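Local atomic coordinates of alpha-L-rhamnosidase (Aspergillus terreus, PDB entry 6GSZ), a protein that probably hydrolyses terminal non-reducing alpha-L-rhamnose residues of alpha-L-rhamnosides, as a calcium-binding glycoside hydrolase. Residues A[443-454]-A[474-484]. Numbering follows the deposited sequence.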
ATOM      1  N   HIS A 443     -10.316  -6.544 -12.810  1.00 13.48           N
ATOM      2  CA  HIS A 443     -10.308  -5.546 -11.756  1.00 12.26           C
ATOM      3  C   HIS A 443     -10.206  -6.218 -10.369  1.00 12.37           C
ATOM      4  O   HIS A 443      -9.480  -5.751  -9.514  1.00 12.95           O
ATOM      5  CB  HIS A 443     -11.485  -4.564 -11.866  1.00 13.08           C
ATOM      6  CG  HIS A 443     -11.293  -3.435 -10.915  1.00 12.80           C
ATOM      7  ND1 HIS A 443     -11.756  -3.462  -9.602  1.00 13.06           N
ATOM      8  CD2 HIS A 443     -10.663  -2.254 -11.082  1.00 13.95           C
ATOM      9  CE1 HIS A 443     -11.400  -2.327  -9.012  1.00 13.92           C
ATOM     10  NE2 HIS A 443     -10.740  -1.563  -9.919  1.00 12.89           N
ATOM     11  N   GLU A 444     -10.971  -7.294 -10.144  1.00 13.27           N
ATOM     12  CA  GLU A 444     -10.882  -8.027  -8.885  0.50 12.66           C
ATOM     13  C   GLU A 444      -9.434  -8.506  -8.656  1.00 12.34           C
ATOM     14  O   GLU A 444      -8.902  -8.437  -7.519  1.00 13.72           O
ATOM     15  CB  GLU A 444     -11.941  -9.129  -8.895  0.50 13.03           C
ATOM     16  CG  GLU A 444     -11.997  -9.894  -7.600  0.50 15.24           C
ATOM     17  CD  GLU A 444     -13.213 -10.796  -7.389  0.50 19.88           C
ATOM     18  OE1 GLU A 444     -14.097 -10.842  -8.253  0.50 26.80           O
ATOM     19  OE2 GLU A 444     -13.257 -11.446  -6.340  0.50 29.78           O
ATOM     20  N   ASN A 445      -8.789  -8.966  -9.725  1.00 12.22           N
ATOM     21  CA  ASN A 445      -7.418  -9.470  -9.628  1.00 12.66           C
ATOM     22  C   ASN A 445      -6.436  -8.346  -9.284  1.00 12.67           C
ATOM     23  O   ASN A 445      -5.494  -8.573  -8.497  1.00 13.15           O
ATOM     24  CB  ASN A 445      -6.956 -10.155 -10.914  1.00 12.92           C
ATOM     25  CG  ASN A 445      -7.684 -11.456 -11.184  1.00 12.80           C
ATOM     26  OD1 ASN A 445      -8.567 -11.885 -10.410  1.00 13.44           O
ATOM     27  ND2 ASN A 445      -7.344 -12.065 -12.316  1.00 13.97           N
ATOM     28  N   ILE A 446      -6.668  -7.146  -9.827  1.00 12.13           N
ATOM     29  CA  ILE A 446      -5.858  -5.981  -9.499  1.00 11.38           C
ATOM     30  C   ILE A 446      -6.023  -5.607  -8.028  1.00 11.41           C
ATOM     31  O   ILE A 446      -5.050  -5.366  -7.267  1.00 12.21           O
ATOM     32  CB  ILE A 446      -6.217  -4.790 -10.407  1.00 12.65           C
ATOM     33  CG1 ILE A 446      -5.862  -5.130 -11.857  1.00 11.95           C
ATOM     34  CG2 ILE A 446      -5.543  -3.513  -9.940  1.00 13.13           C
ATOM     35  CD1 ILE A 446      -6.405  -4.132 -12.885  1.00 12.42           C
ATOM     36  N   LEU A 447      -7.261  -5.627  -7.591  1.00 12.19           N
ATOM     37  CA  LEU A 447      -7.591  -5.381  -6.174  1.00 11.47           C
ATOM     38  C   LEU A 447      -6.823  -6.366  -5.266  1.00 11.95           C
ATOM     39  O   LEU A 447      -6.225  -5.940  -4.241  1.00 12.02           O
ATOM     40  CB  LEU A 447      -9.105  -5.540  -6.010  1.00 11.56           C
ATOM     41  CG  LEU A 447      -9.665  -5.578  -4.595  1.00 12.43           C
ATOM     42  CD1 LEU A 447      -9.461  -4.283  -3.859  1.00 12.39           C
ATOM     43  CD2 LEU A 447     -11.128  -5.998  -4.612  1.00 13.29           C
ATOM     44  N   TRP A 448      -6.861  -7.648  -5.619  1.00 11.00           N
ATOM     45  CA  TRP A 448      -6.159  -8.624  -4.821  1.00 11.00           C
ATOM     46  C   TRP A 448      -4.632  -8.460  -4.887  1.00 11.55           C
ATOM     47  O   TRP A 448      -3.961  -8.759  -3.864  1.00 12.11           O
ATOM     48  CB  TRP A 448      -6.592 -10.047  -5.200  1.00 12.41           C
ATOM     49  CG  TRP A 448      -7.886 -10.433  -4.561  1.00 14.17           C
ATOM     50  CD1 TRP A 448      -9.120 -10.480  -5.146  1.00 15.08           C
ATOM     51  CD2 TRP A 448      -8.085 -10.915  -3.213  1.00 13.42           C
ATOM     52  NE1 TRP A 448     -10.058 -10.899  -4.251  1.00 14.90           N
ATOM     53  CE2 TRP A 448      -9.446 -11.260  -3.082  1.00 14.23           C
ATOM     54  CE3 TRP A 448      -7.234 -11.189  -2.131  1.00 14.20           C
ATOM     55  CZ2 TRP A 448      -9.999 -11.736  -1.892  1.00 15.38           C
ATOM     56  CZ3 TRP A 448      -7.761 -11.707  -0.973  1.00 16.32           C
ATOM     57  CH2 TRP A 448      -9.127 -11.965  -0.848  1.00 15.91           C
ATOM     58  N   SER A 449      -4.066  -8.073  -6.039  1.00 10.96           N
ATOM     59  CA  SER A 449      -2.640  -7.801  -6.097  1.00 10.56           C
ATOM     60  C   SER A 449      -2.260  -6.584  -5.234  1.00 11.14           C
ATOM     61  O   SER A 449      -1.159  -6.527  -4.634  1.00 12.32           O
ATOM     62  CB  SER A 449      -2.102  -7.713  -7.496  1.00 12.80           C
ATOM     63  OG  SER A 449      -2.001  -8.996  -8.076  1.00 14.62           O
ATOM     64  N   MET A 450      -3.130  -5.573  -5.186  1.00 11.09           N
ATOM     65  CA  MET A 450      -2.900  -4.451  -4.318  1.00 10.23           C
ATOM     66  C   MET A 450      -2.919  -4.906  -2.842  1.00 11.05           C
ATOM     67  O   MET A 450      -2.024  -4.517  -2.055  1.00 11.63           O
ATOM     68  CB  MET A 450      -3.889  -3.306  -4.583  1.00 11.79           C
ATOM     69  CG  MET A 450      -3.724  -2.156  -3.567  1.00 11.25           C
ATOM     70  SD  MET A 450      -4.524  -0.704  -4.111  1.00 12.01           S
ATOM     71  CE  MET A 450      -3.941   0.373  -2.796  1.00 12.19           C
ATOM     72  N   ARG A 451      -3.964  -5.639  -2.481  1.00 11.45           N
ATOM     73  CA  ARG A 451      -4.042  -6.148  -1.108  1.00 11.33           C
ATOM     74  C   ARG A 451      -2.789  -6.954  -0.727  1.00 11.85           C
ATOM     75  O   ARG A 451      -2.275  -6.822   0.394  1.00 12.87           O
ATOM     76  CB  ARG A 451      -5.270  -7.039  -0.949  1.00 12.27           C
ATOM     77  CG  ARG A 451      -6.582  -6.286  -0.985  1.00 12.30           C
ATOM     78  CD  ARG A 451      -7.755  -7.229  -1.121  1.00 13.67           C
ATOM     79  NE  ARG A 451      -9.015  -6.536  -1.025  1.00 13.67           N
ATOM     80  CZ  ARG A 451     -10.212  -7.101  -1.250  1.00 14.97           C
ATOM     81  NH1 ARG A 451     -10.290  -8.320  -1.787  1.00 17.31           N
ATOM     82  NH2 ARG A 451     -11.309  -6.405  -0.982  1.00 15.62           N
ATOM     83  N   GLY A 452      -2.255  -7.744  -1.658  1.00 10.32           N
ATOM     84  CA  GLY A 452      -1.172  -8.581  -1.304  1.00 11.28           C
ATOM     85  C   GLY A 452       0.138  -7.825  -1.063  1.00 11.42           C
ATOM     86  O   GLY A 452       1.037  -8.316  -0.358  1.00 12.71           O
ATOM     87  N   ASN A 453       0.261  -6.661  -1.703  1.00 10.45           N
ATOM     88  CA  ASN A 453       1.492  -5.923  -1.801  1.00 10.63           C
ATOM     89  C   ASN A 453       1.459  -4.546  -1.117  1.00 10.68           C
ATOM     90  O   ASN A 453       2.460  -3.808  -1.198  1.00 12.60           O
ATOM     91  CB  ASN A 453       1.898  -5.789  -3.250  1.00 10.50           C
ATOM     92  CG  ASN A 453       2.374  -7.098  -3.827  1.00 12.16           C
ATOM     93  OD1 ASN A 453       3.446  -7.590  -3.420  1.00 12.15           O
ATOM     94  ND2 ASN A 453       1.609  -7.690  -4.747  1.00 12.28           N
ATOM     95  N   PHE A 454       0.397  -4.225  -0.380  1.00  9.88           N
ATOM     96  CA  PHE A 454       0.400  -3.058   0.509  1.00  9.83           C
ATOM     97  C   PHE A 454       0.485  -3.619   1.925  1.00 10.34           C
ATOM     98  O   PHE A 454      -0.512  -3.821   2.588  1.00 11.00           O
ATOM     99  CB  PHE A 454      -0.808  -2.160   0.229  1.00 10.12           C
ATOM    100  CG  PHE A 454      -0.586  -1.152  -0.877  1.00  9.81           C
ATOM    101  CD1 PHE A 454      -0.318  -1.543  -2.186  1.00 11.33           C
ATOM    102  CD2 PHE A 454      -0.511   0.194  -0.560  1.00 11.31           C
ATOM    103  CE1 PHE A 454      -0.098  -0.588  -3.179  1.00 11.69           C
ATOM    104  CE2 PHE A 454      -0.275   1.130  -1.561  1.00 11.68           C
ATOM    105  CZ  PHE A 454      -0.012   0.726  -2.832  1.00 12.35           C
ATOM    106  N   ILE A 474       5.953   1.021  -7.697  1.00 10.35           N
ATOM    107  CA  ILE A 474       4.972   1.899  -7.089  1.00 10.02           C
ATOM    108  C   ILE A 474       4.807   3.181  -7.910  1.00 10.55           C
ATOM    109  O   ILE A 474       3.721   3.729  -7.954  1.00 10.27           O
ATOM    110  CB  ILE A 474       5.215   2.115  -5.581  1.00 10.43           C
ATOM    111  CG1 ILE A 474       4.083   2.906  -4.940  1.00 10.16           C
ATOM    112  CG2 ILE A 474       6.552   2.745  -5.307  1.00 10.57           C
ATOM    113  CD1 ILE A 474       2.704   2.252  -5.069  1.00 11.88           C
ATOM    114  N   HIS A 475       5.866   3.626  -8.568  1.00  9.42           N
ATOM    115  CA  HIS A 475       5.731   4.756  -9.484  1.00  9.33           C
ATOM    116  C   HIS A 475       4.665   4.419 -10.539  1.00 10.64           C
ATOM    117  O   HIS A 475       3.741   5.211 -10.801  1.00 10.63           O
ATOM    118  CB  HIS A 475       7.092   5.132 -10.079  1.00  9.09           C
ATOM    119  CG  HIS A 475       7.103   6.365 -10.928  1.00  9.79           C
ATOM    120  ND1 HIS A 475       8.253   6.732 -11.618  1.00 10.08           N
ATOM    121  CD2 HIS A 475       6.144   7.244 -11.287  1.00 12.44           C
ATOM    122  CE1 HIS A 475       7.994   7.832 -12.340  1.00 11.62           C
ATOM    123  NE2 HIS A 475       6.718   8.163 -12.136  1.00 14.73           N
ATOM    124  N   ALA A 476       4.777   3.261 -11.165  1.00  9.39           N
ATOM    125  CA  ALA A 476       3.839   2.846 -12.208  1.00 10.30           C
ATOM    126  C   ALA A 476       2.416   2.640 -11.681  1.00 10.07           C
ATOM    127  O   ALA A 476       1.445   2.994 -12.364  1.00 11.81           O
ATOM    128  CB  ALA A 476       4.323   1.559 -12.867  1.00 11.60           C
ATOM    129  N   PHE A 477       2.280   2.109 -10.471  1.00  9.68           N
ATOM    130  CA  PHE A 477       0.970   1.626  -9.978  1.00  9.00           C
ATOM    131  C   PHE A 477       0.185   2.689  -9.178  1.00  9.03           C
ATOM    132  O   PHE A 477      -1.011   2.491  -8.984  1.00  9.38           O
ATOM    133  CB  PHE A 477       1.169   0.359  -9.130  1.00  8.82           C
ATOM    134  CG  PHE A 477      -0.123  -0.316  -8.740  1.00  9.57           C
ATOM    135  CD1 PHE A 477      -0.939  -0.890  -9.712  1.00 10.48           C
ATOM    136  CD2 PHE A 477      -0.506  -0.404  -7.405  1.00  9.93           C
ATOM    137  CE1 PHE A 477      -2.144  -1.470  -9.367  1.00 10.16           C
ATOM    138  CE2 PHE A 477      -1.715  -0.992  -7.059  1.00  9.98           C
ATOM    139  CZ  PHE A 477      -2.522  -1.531  -8.045  1.00 11.24           C
ATOM    140  N   SER A 478       0.815   3.755  -8.657  1.00  8.92           N
ATOM    141  CA  SER A 478       0.115   4.543  -7.608  1.00 10.52           C
ATOM    142  C   SER A 478      -1.156   5.262  -8.161  1.00  9.05           C
ATOM    143  O   SER A 478      -2.094   5.440  -7.379  1.00 10.85           O
ATOM    144  CB  SER A 478       1.048   5.501  -6.871  1.00 11.07           C
ATOM    145  OG  SER A 478       1.150   6.739  -7.518  1.00 11.03           O
ATOM    146  N   ARG A 479      -1.229   5.599  -9.476  1.00  9.70           N
ATOM    147  CA  ARG A 479      -2.429   6.199  -9.997  1.00 10.72           C
ATOM    148  C   ARG A 479      -3.633   5.261  -9.811  1.00  9.96           C
ATOM    149  O   ARG A 479      -4.752   5.695  -9.482  1.00 11.29           O
ATOM    150  CB  ARG A 479      -2.208   6.545 -11.473  1.00 11.35           C
ATOM    151  CG  ARG A 479      -3.338   7.276 -12.175  1.00 11.41           C
ATOM    152  CD  ARG A 479      -2.825   7.677 -13.538  1.00 12.98           C
ATOM    153  NE  ARG A 479      -3.832   8.303 -14.380  1.00 12.56           N
ATOM    154  CZ  ARG A 479      -3.524   8.871 -15.565  1.00 13.30           C
ATOM    155  NH1 ARG A 479      -2.256   8.980 -15.976  1.00 15.09           N
ATOM    156  NH2 ARG A 479      -4.491   9.370 -16.312  1.00 15.69           N
ATOM    157  N   THR A 480      -3.413   3.972 -10.042  1.00 10.20           N
ATOM    158  CA  THR A 480      -4.392   2.938  -9.808  1.00 10.28           C
ATOM    159  C   THR A 480      -4.655   2.767  -8.286  1.00 10.42           C
ATOM    160  O   THR A 480      -5.799   2.740  -7.803  1.00 11.21           O
ATOM    161  CB  THR A 480      -3.953   1.613 -10.458  1.00 11.35           C
ATOM    162  OG1 THR A 480      -3.750   1.807 -11.863  1.00 10.98           O
ATOM    163  CG2 THR A 480      -4.988   0.527 -10.216  1.00 11.98           C
ATOM    164  N   ALA A 481      -3.565   2.606  -7.529  1.00  9.66           N
ATOM    165  CA  ALA A 481      -3.663   2.262  -6.121  1.00 10.38           C
ATOM    166  C   ALA A 481      -4.486   3.290  -5.343  1.00  9.91           C
ATOM    167  O   ALA A 481      -5.318   2.942  -4.519  1.00 10.68           O
ATOM    168  CB  ALA A 481      -2.277   2.227  -5.522  1.00 10.47           C
ATOM    169  N   ASN A 482      -4.243   4.597  -5.618  1.00  9.24           N
ATOM    170  CA  ASN A 482      -4.809   5.658  -4.858  1.00  9.66           C
ATOM    171  C   ASN A 482      -6.321   5.845  -5.120  1.00 11.12           C
ATOM    172  O   ASN A 482      -6.996   6.568  -4.364  1.00 11.69           O
ATOM    173  CB  ASN A 482      -4.146   6.997  -5.199  1.00 10.05           C
ATOM    174  CG  ASN A 482      -2.673   7.098  -4.896  1.00  9.30           C
ATOM    175  OD1 ASN A 482      -2.096   6.177  -4.261  1.00 10.08           O
ATOM    176  ND2 ASN A 482      -2.052   8.239  -5.196  1.00 10.12           N
ATOM    177  N   PHE A 483      -6.830   5.192  -6.165  1.00  9.94           N
ATOM    178  CA  PHE A 483      -8.250   5.143  -6.404  1.00 10.41           C
ATOM    179  C   PHE A 483      -8.888   3.991  -5.612  1.00 10.00           C
ATOM    180  O   PHE A 483     -10.002   4.109  -5.050  1.00 10.89           O
ATOM    181  CB  PHE A 483      -8.497   4.946  -7.903  1.00 10.85           C
ATOM    182  CG  PHE A 483      -9.937   4.983  -8.337  1.00 11.35           C
ATOM    183  CD1 PHE A 483     -10.729   3.850  -8.310  1.00 13.20           C
ATOM    184  CD2 PHE A 483     -10.500   6.153  -8.841  1.00 12.95           C
ATOM    185  CE1 PHE A 483     -12.050   3.875  -8.758  1.00 13.90           C
ATOM    186  CE2 PHE A 483     -11.802   6.167  -9.341  1.00 15.52           C
ATOM    187  CZ  PHE A 483     -12.580   5.031  -9.285  1.00 13.23           C
ATOM    188  N   ILE A 484      -8.202   2.839  -5.563  1.00 10.24           N
ATOM    189  CA  ILE A 484      -8.825   1.645  -4.948  1.00 10.05           C
ATOM    190  C   ILE A 484      -8.912   1.766  -3.420  1.00  9.91           C
ATOM    191  O   ILE A 484      -9.925   1.388  -2.842  1.00 10.35           O
ATOM    192  CB  ILE A 484      -8.101   0.365  -5.394  1.00 11.03           C
ATOM    193  CG1 ILE A 484      -8.102   0.233  -6.924  1.00 12.63           C
ATOM    194  CG2 ILE A 484      -8.689  -0.862  -4.714  1.00 11.31           C
ATOM    195  CD1 ILE A 484      -7.380  -0.968  -7.419  1.00 12.92           C
TER
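Ile484 is the knob of this apolar contact: its side chain fits among His443, Ile446, Leu447 and Met450, four residues that form a hole on helix 437-453. Its branches divide the work. CG2, anti to the backbone N, reaches Leu447 CD1 at 3.6 Å, while CD1 at the end of the other branch meets Ile446 CG2 at 4.0 Å and lies obliquely against the His443 imidazole; at the branch point, Ile484 CB lies against Met450 SD. Ile446 CG2 also touches Thr480 CG2, so one methyl bridges two successive turns of the facing helix.

Met450 and the aromatic rings make the second group. With CG anti to the backbone N (chi1 175°) and the chain extended beyond it, Met450 passes the Phe477 ring and ends on Ala481, where CE lies 3.7 Å from Ala481 CB. The sulfur, 5.3 Å from the Phe477 centroid and 76° off the ring normal, makes a Met-aromatic contact at the ring edge. Ile446 CG2 and Phe454 CE1 meet that same ring near its plane. Within its own segment, Met450 CE sits 3.8 Å above the centre of the Phe454 ring, whose CZ touches both Ala481 CB and Ile474 CD1, each at 3.8 Å.

The polar end of His443 bonds beside this interface rather than across it: NE2 is hydrogen-bonded to His772 NE2 of helix 768-775, which also packs on Thr480 and Ile484.

The axes of the segments 443-453 and 474-484 approach to 10.8 Å and cross at -96°, nearly perpendicular. All ten touching residues are buried, consistent with an interior helix-helix packing of the six-hairpin glycosidase domain, an (alpha/alpha)6-barrel fold. The side chain of Ile474 lies about 9 Å from the bound beta-D-glucopyranose, whose pocket the preceding residue, Asp473, lines, so the contact adjoins the sugar site without forming it.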